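Local coordinates for alpha-1,2-mannosyltransferase (Ktr4), putative (Neosartorya fumigata, PDB 7BOP), which belongs to a glycosyltransferase family of the GT-A clan and binds guanosine-5'-diphosphate and a manganese ion, at residues K229-L234 and D316-S321; P236-F241 and L324-D329. One frame throughout, in Å; residues are numbered along the deposited sequence.

Interaction 1. Residues K229-L234 and D316-S321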
loop_
_atom_site.group_PDB
_atom_site.type_symbol
_atom_site.label_atom_id
_atom_site.label_comp_id
_atom_site.label_asym_id
_atom_site.label_seq_id
_atom_site.Cartn_x
_atom_site.Cartn_y
_atom_site.Cartn_z
ATOM N N LYS A 229 8.840 17.252 -1.223
ATOM C CA LYS A 229 7.981 18.352 -1.691
ATOM C C LYS A 229 6.485 18.034 -1.647
ATOM O O LYS A 229 5.677 18.956 -1.641
ATOM C CB LYS A 229 8.328 18.747 -3.127
ATOM C CG LYS A 229 9.724 19.346 -3.266
ATOM C CD LYS A 229 9.991 19.862 -4.678
ATOM C CE LYS A 229 9.855 18.792 -5.746
ATOM N NZ LYS A 229 10.708 17.594 -5.521
ATOM N N THR A 230 6.118 16.751 -1.652
ATOM C CA THR A 230 4.702 16.358 -1.554
ATOM C C THR A 230 4.172 16.356 -0.123
ATOM O O THR A 230 2.951 16.314 0.057
ATOM C CB THR A 230 4.438 14.971 -2.177
ATOM O OG1 THR A 230 5.141 13.959 -1.448
ATOM C CG2 THR A 230 4.899 14.940 -3.638
ATOM N N VAL A 231 5.067 16.391 0.877
ATOM C CA VAL A 231 4.694 16.191 2.289
ATOM C C VAL A 231 5.346 17.156 3.307
ATOM O O VAL A 231 5.547 16.769 4.449
ATOM C CB VAL A 231 4.969 14.723 2.730
ATOM C CG1 VAL A 231 4.053 13.751 1.996
ATOM C CG2 VAL A 231 6.431 14.332 2.516
ATOM N N PRO A 232 5.638 18.422 2.923
ATOM C CA PRO A 232 6.439 19.217 3.865
ATOM C C PRO A 232 5.840 19.461 5.266
ATOM O O PRO A 232 6.597 19.474 6.223
ATOM C CB PRO A 232 6.680 20.533 3.107
ATOM C CG PRO A 232 5.592 20.601 2.110
ATOM C CD PRO A 232 5.370 19.178 1.690
ATOM N N THR A 233 4.526 19.627 5.400
ATOM C CA THR A 233 3.918 19.802 6.736
ATOM C C THR A 233 3.255 18.547 7.318
ATOM O O THR A 233 2.623 18.618 8.376
ATOM C CB THR A 233 2.909 20.977 6.785
ATOM O OG1 THR A 233 1.798 20.724 5.916
ATOM C CG2 THR A 233 3.579 22.290 6.395
ATOM N N LEU A 234 3.418 17.397 6.663
ATOM C CA LEU A 234 2.784 16.160 7.139
ATOM C C LEU A 234 3.286 15.782 8.528
ATOM O O LEU A 234 2.483 15.539 9.429
ATOM C CB LEU A 234 3.008 15.006 6.151
ATOM C CG LEU A 234 2.406 13.645 6.513
ATOM C CD1 LEU A 234 0.920 13.770 6.850
ATOM C CD2 LEU A 234 2.623 12.685 5.353
ATOM N N ASP A 316 -1.343 8.573 0.206
ATOM C CA ASP A 316 -1.859 7.561 1.135
ATOM C C ASP A 316 -0.765 6.636 1.668
ATOM O O ASP A 316 -0.884 6.101 2.774
ATOM C CB ASP A 316 -2.997 6.740 0.515
ATOM C CG ASP A 316 -2.597 6.072 -0.770
ATOM O OD1 ASP A 316 -2.630 6.750 -1.808
ATOM O OD2 ASP A 316 -2.245 4.886 -0.726
ATOM N N ALA A 317 0.312 6.455 0.915
ATOM C CA ALA A 317 1.407 5.603 1.395
ATOM C C ALA A 317 2.093 6.192 2.654
ATOM O O ALA A 317 2.147 5.518 3.691
ATOM C CB ALA A 317 2.394 5.308 0.278
ATOM N N PRO A 318 2.597 7.445 2.582
ATOM C CA PRO A 318 3.163 8.018 3.811
ATOM C C PRO A 318 2.143 8.135 4.953
ATOM O O PRO A 318 2.490 7.872 6.093
ATOM C CB PRO A 318 3.688 9.394 3.365
ATOM C CG PRO A 318 3.082 9.657 2.044
ATOM C CD PRO A 318 2.840 8.321 1.422
ATOM N N VAL A 319 0.900 8.482 4.642
ATOM C CA VAL A 319 -0.149 8.585 5.665
ATOM C C VAL A 319 -0.452 7.231 6.338
ATOM O O VAL A 319 -0.500 7.146 7.573
ATOM C CB VAL A 319 -1.423 9.264 5.100
ATOM C CG1 VAL A 319 -2.578 9.190 6.096
ATOM C CG2 VAL A 319 -1.130 10.722 4.744
ATOM N N HIS A 320 -0.643 6.181 5.546
ATOM C CA HIS A 320 -0.735 4.814 6.100
ATOM C C HIS A 320 0.486 4.431 6.918
ATOM O O HIS A 320 0.359 3.887 8.025
ATOM C CB HIS A 320 -0.931 3.788 4.983
ATOM C CG HIS A 320 -2.304 3.806 4.389
ATOM N ND1 HIS A 320 -2.714 2.893 3.445
ATOM C CD2 HIS A 320 -3.366 4.614 4.618
ATOM C CE1 HIS A 320 -3.962 3.147 3.100
ATOM N NE2 HIS A 320 -4.382 4.191 3.795
ATOM N N SER A 321 1.671 4.712 6.366
ATOM C CA SER A 321 2.923 4.318 7.002
ATOM C C SER A 321 3.131 4.996 8.341
ATOM O O SER A 321 3.546 4.348 9.309
ATOM C CB SER A 321 4.107 4.615 6.079
ATOM O OG SER A 321 3.951 3.938 4.843
#
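Leu234 and Pro318 meet at the middle of this contact, with their side chains crossing at about a right angle. The two methyls of Leu234 divide the work. CD2 of Leu234 rests on CB of Pro318 at 4.0 Å, and CD1 of Leu234 faces CG2 of Val319 at 4.2 Å. The leucine CG stands anti to the backbone N (chi1 180°), and its fork thus reaches the helix at two successive residues. Val231 adds the other apolar touch, from its CG1 to Pro318 CG at 4.2 Å. The proline ring is thus met at two neighbouring carbons, CB by Leu234 and CG by Val231. The contact is apolar and modest in size, burying 123 Å² in all, and no hydrogen bond crosses it. Both Val231 and Leu234 point their CB toward the helix. The turn between them is closed by a backbone bond from Leu234 N to Val231 O, 3.1 Å, which helps bring both side chains to the same helix.

The four touching residues are buried. They join the loop after strand 218-224, and the first residue of helix 234-244, to the start of helix 316-327. Helix 294-306 brings Tyr299 against Leu234 and Tyr296 and Leu303 against Val319. On another flank of helix 316-327, Asp316 touches Met170 of helix 165-177 and pairs with Arg192 of strand 189-192.

Interaction 2. Residues P236-F241 and L324-D329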
loop_
_atom_site.group_PDB
_atom_site.type_symbol
_atom_site.label_atom_id
_atom_site.label_comp_id
_atom_site.label_asym_id
_atom_site.label_seq_id
_atom_site.Cartn_x
_atom_site.Cartn_y
_atom_site.Cartn_z
ATOM N N PRO A 236 5.048 17.776 10.759
ATOM C CA PRO A 236 4.606 18.801 11.705
ATOM C C PRO A 236 3.144 18.632 12.154
ATOM O O PRO A 236 2.867 18.718 13.349
ATOM C CB PRO A 236 4.813 20.093 10.927
ATOM C CG PRO A 236 6.050 19.809 10.132
ATOM C CD PRO A 236 5.925 18.357 9.718
ATOM N N GLU A 237 2.240 18.358 11.217
ATOM C CA GLU A 237 0.826 18.138 11.557
ATOM C C GLU A 237 0.624 16.874 12.382
ATOM O O GLU A 237 -0.177 16.859 13.324
ATOM C CB GLU A 237 -0.053 18.108 10.305
ATOM C CG GLU A 237 -0.231 19.467 9.639
ATOM C CD GLU A 237 -0.995 20.483 10.484
ATOM O OE1 GLU A 237 -1.616 20.095 11.512
ATOM O OE2 GLU A 237 -0.983 21.680 10.110
ATOM N N THR A 238 1.372 15.825 12.054
ATOM C CA THR A 238 1.366 14.580 12.835
ATOM C C THR A 238 1.774 14.822 14.300
ATOM O O THR A 238 1.118 14.334 15.232
ATOM C CB THR A 238 2.280 13.524 12.168
ATOM O OG1 THR A 238 1.805 13.260 10.833
ATOM C CG2 THR A 238 2.331 12.225 12.977
ATOM N N LYS A 239 2.861 15.565 14.492
ATOM C CA LYS A 239 3.316 15.906 15.847
ATOM C C LYS A 239 2.281 16.713 16.645
ATOM O O LYS A 239 2.154 16.513 17.854
ATOM C CB LYS A 239 4.648 16.647 15.811
ATOM C CG LYS A 239 5.833 15.746 15.491
ATOM C CD LYS A 239 7.070 16.561 15.115
ATOM C CE LYS A 239 7.640 17.310 16.282
ATOM N NZ LYS A 239 8.837 18.086 15.898
ATOM N N LYS A 240 1.560 17.606 15.969
ATOM C CA LYS A 240 0.450 18.342 16.581
ATOM C C LYS A 240 -0.654 17.391 17.055
ATOM O O LYS A 240 -1.132 17.486 18.190
ATOM C CB LYS A 240 -0.127 19.378 15.607
ATOM C CG LYS A 240 0.810 20.560 15.347
ATOM C CD LYS A 240 0.411 21.359 14.127
ATOM C CE LYS A 240 -0.917 22.075 14.306
ATOM N NZ LYS A 240 -1.299 22.860 13.096
ATOM N N PHE A 241 -1.035 16.459 16.185
ATOM C CA PHE A 241 -2.004 15.435 16.542
ATOM C C PHE A 241 -1.567 14.612 17.759
ATOM O O PHE A 241 -2.373 14.366 18.675
ATOM C CB PHE A 241 -2.256 14.514 15.350
ATOM C CG PHE A 241 -3.237 13.428 15.638
ATOM C CD1 PHE A 241 -4.588 13.719 15.729
ATOM C CD2 PHE A 241 -2.810 12.121 15.849
ATOM C CE1 PHE A 241 -5.508 12.724 16.006
ATOM C CE2 PHE A 241 -3.724 11.121 16.139
ATOM C CZ PHE A 241 -5.078 11.422 16.204
ATOM N N LEU A 324 0.427 3.540 10.818
ATOM C CA LEU A 324 0.907 2.233 11.282
ATOM C C LEU A 324 2.063 2.381 12.258
ATOM O O LEU A 324 2.076 1.740 13.318
ATOM C CB LEU A 324 1.351 1.349 10.106
ATOM C CG LEU A 324 0.222 0.873 9.176
ATOM C CD1 LEU A 324 0.776 0.455 7.820
ATOM C CD2 LEU A 324 -0.552 -0.272 9.823
ATOM N N GLY A 325 3.030 3.220 11.894
ATOM C CA GLY A 325 4.224 3.419 12.704
ATOM C C GLY A 325 3.997 4.057 14.059
ATOM O O GLY A 325 4.820 3.892 14.946
ATOM N N LEU A 326 2.905 4.801 14.216
ATOM C CA LEU A 326 2.564 5.435 15.498
ATOM C C LEU A 326 1.507 4.684 16.310
ATOM O O LEU A 326 1.562 4.703 17.538
ATOM C CB LEU A 326 2.072 6.861 15.259
ATOM C CG LEU A 326 3.086 7.807 14.619
ATOM C CD1 LEU A 326 2.396 9.109 14.285
ATOM C CD2 LEU A 326 4.272 8.025 15.538
ATOM N N PHE A 327 0.557 4.040 15.631
ATOM C CA PHE A 327 -0.640 3.490 16.282
ATOM C C PHE A 327 -0.779 1.966 16.230
ATOM O O PHE A 327 -1.542 1.407 17.017
ATOM C CB PHE A 327 -1.892 4.177 15.711
ATOM C CG PHE A 327 -1.765 5.681 15.634
ATOM C CD1 PHE A 327 -1.385 6.418 16.761
ATOM C CD2 PHE A 327 -1.984 6.361 14.434
ATOM C CE1 PHE A 327 -1.234 7.794 16.689
ATOM C CE2 PHE A 327 -1.836 7.740 14.361
ATOM C CZ PHE A 327 -1.468 8.456 15.489
ATOM N N ALA A 328 -0.044 1.292 15.343
ATOM C CA ALA A 328 -0.063 -0.162 15.289
ATOM C C ALA A 328 1.050 -0.758 16.137
ATOM O O ALA A 328 1.952 -0.056 16.599
ATOM C CB ALA A 328 0.043 -0.646 13.847
ATOM N N ASP A 329 0.948 -2.063 16.349
ATOM C CA ASP A 329 2.005 -2.877 16.916
ATOM C C ASP A 329 2.909 -3.286 15.758
ATOM O O ASP A 329 2.481 -4.027 14.870
ATOM C CB ASP A 329 1.347 -4.095 17.584
ATOM C CG ASP A 329 2.325 -5.040 18.239
ATOM O OD1 ASP A 329 3.565 -4.916 18.111
ATOM O OD2 ASP A 329 1.811 -5.971 18.898
#
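Thr238 and Leu326 make the tight, buried part of this contact. The methyl CG2 of Thr238 lies 3.4 Å from CD1 of Leu326, closer than usual for two carbons. With OG1 beside the backbone N (chi1 -59°), CG2 stands anti to it and reaches the leucine. The hydroxyl takes another course: Thr238 OG1 is hydrogen-bonded to Leu234 O, one turn back, and to Tyr299 OH of helix 294-306. These bonds probably fix the rotation that presents the methyl.

The aromatic pair beside it is the more open part. Phe241 is buried, but Phe327 is partly exposed. Phe327 CZ comes to the edge of the Phe241 ring, near its plane, 3.6 Å from Phe241 CE2. The two ring planes stand at 80° and the centroids are 5.9 Å apart, in an oblique arrangement. Leu326 CB sits over the centre of one face of the Phe327 ring, 3.6 Å above it, and so ties the two halves of the contact together. Phe327 also lies against Gln295, and Phe241 against Ala298, both of helix 294-306.

Lys239 and Lys240 are exposed on other flanks of helix 234-244, and Lys239 points away from 324-329. Lys240 NZ forms a salt bridge with the partly exposed Glu237, three residues back.

The arrangement is helix-to-helix packing through apolar side chains, here between helix 234-244 and the last turn of helix 316-327, within a family of the GT-A clan.

Overall arrangement
Interactions 1 and 2 join the same two parts of the chain, with centres 11 Å apart. Along the chain the segments alternate: 229-234 and 236-241 come first, and about 80 residues later 316-321 and 324-329 meet them in that order. The later two lie on helix 316-327, the second running past its end. Interaction 1 packs the loop and the first residue of helix 234-244 on the start of helix 316-327, and interaction 2 packs helix on helix at its end. Helix 294-306 touches both contacts. Interaction 1 lies nearer the chain centre, with the Pro318 side chain about 10 Å from GDP.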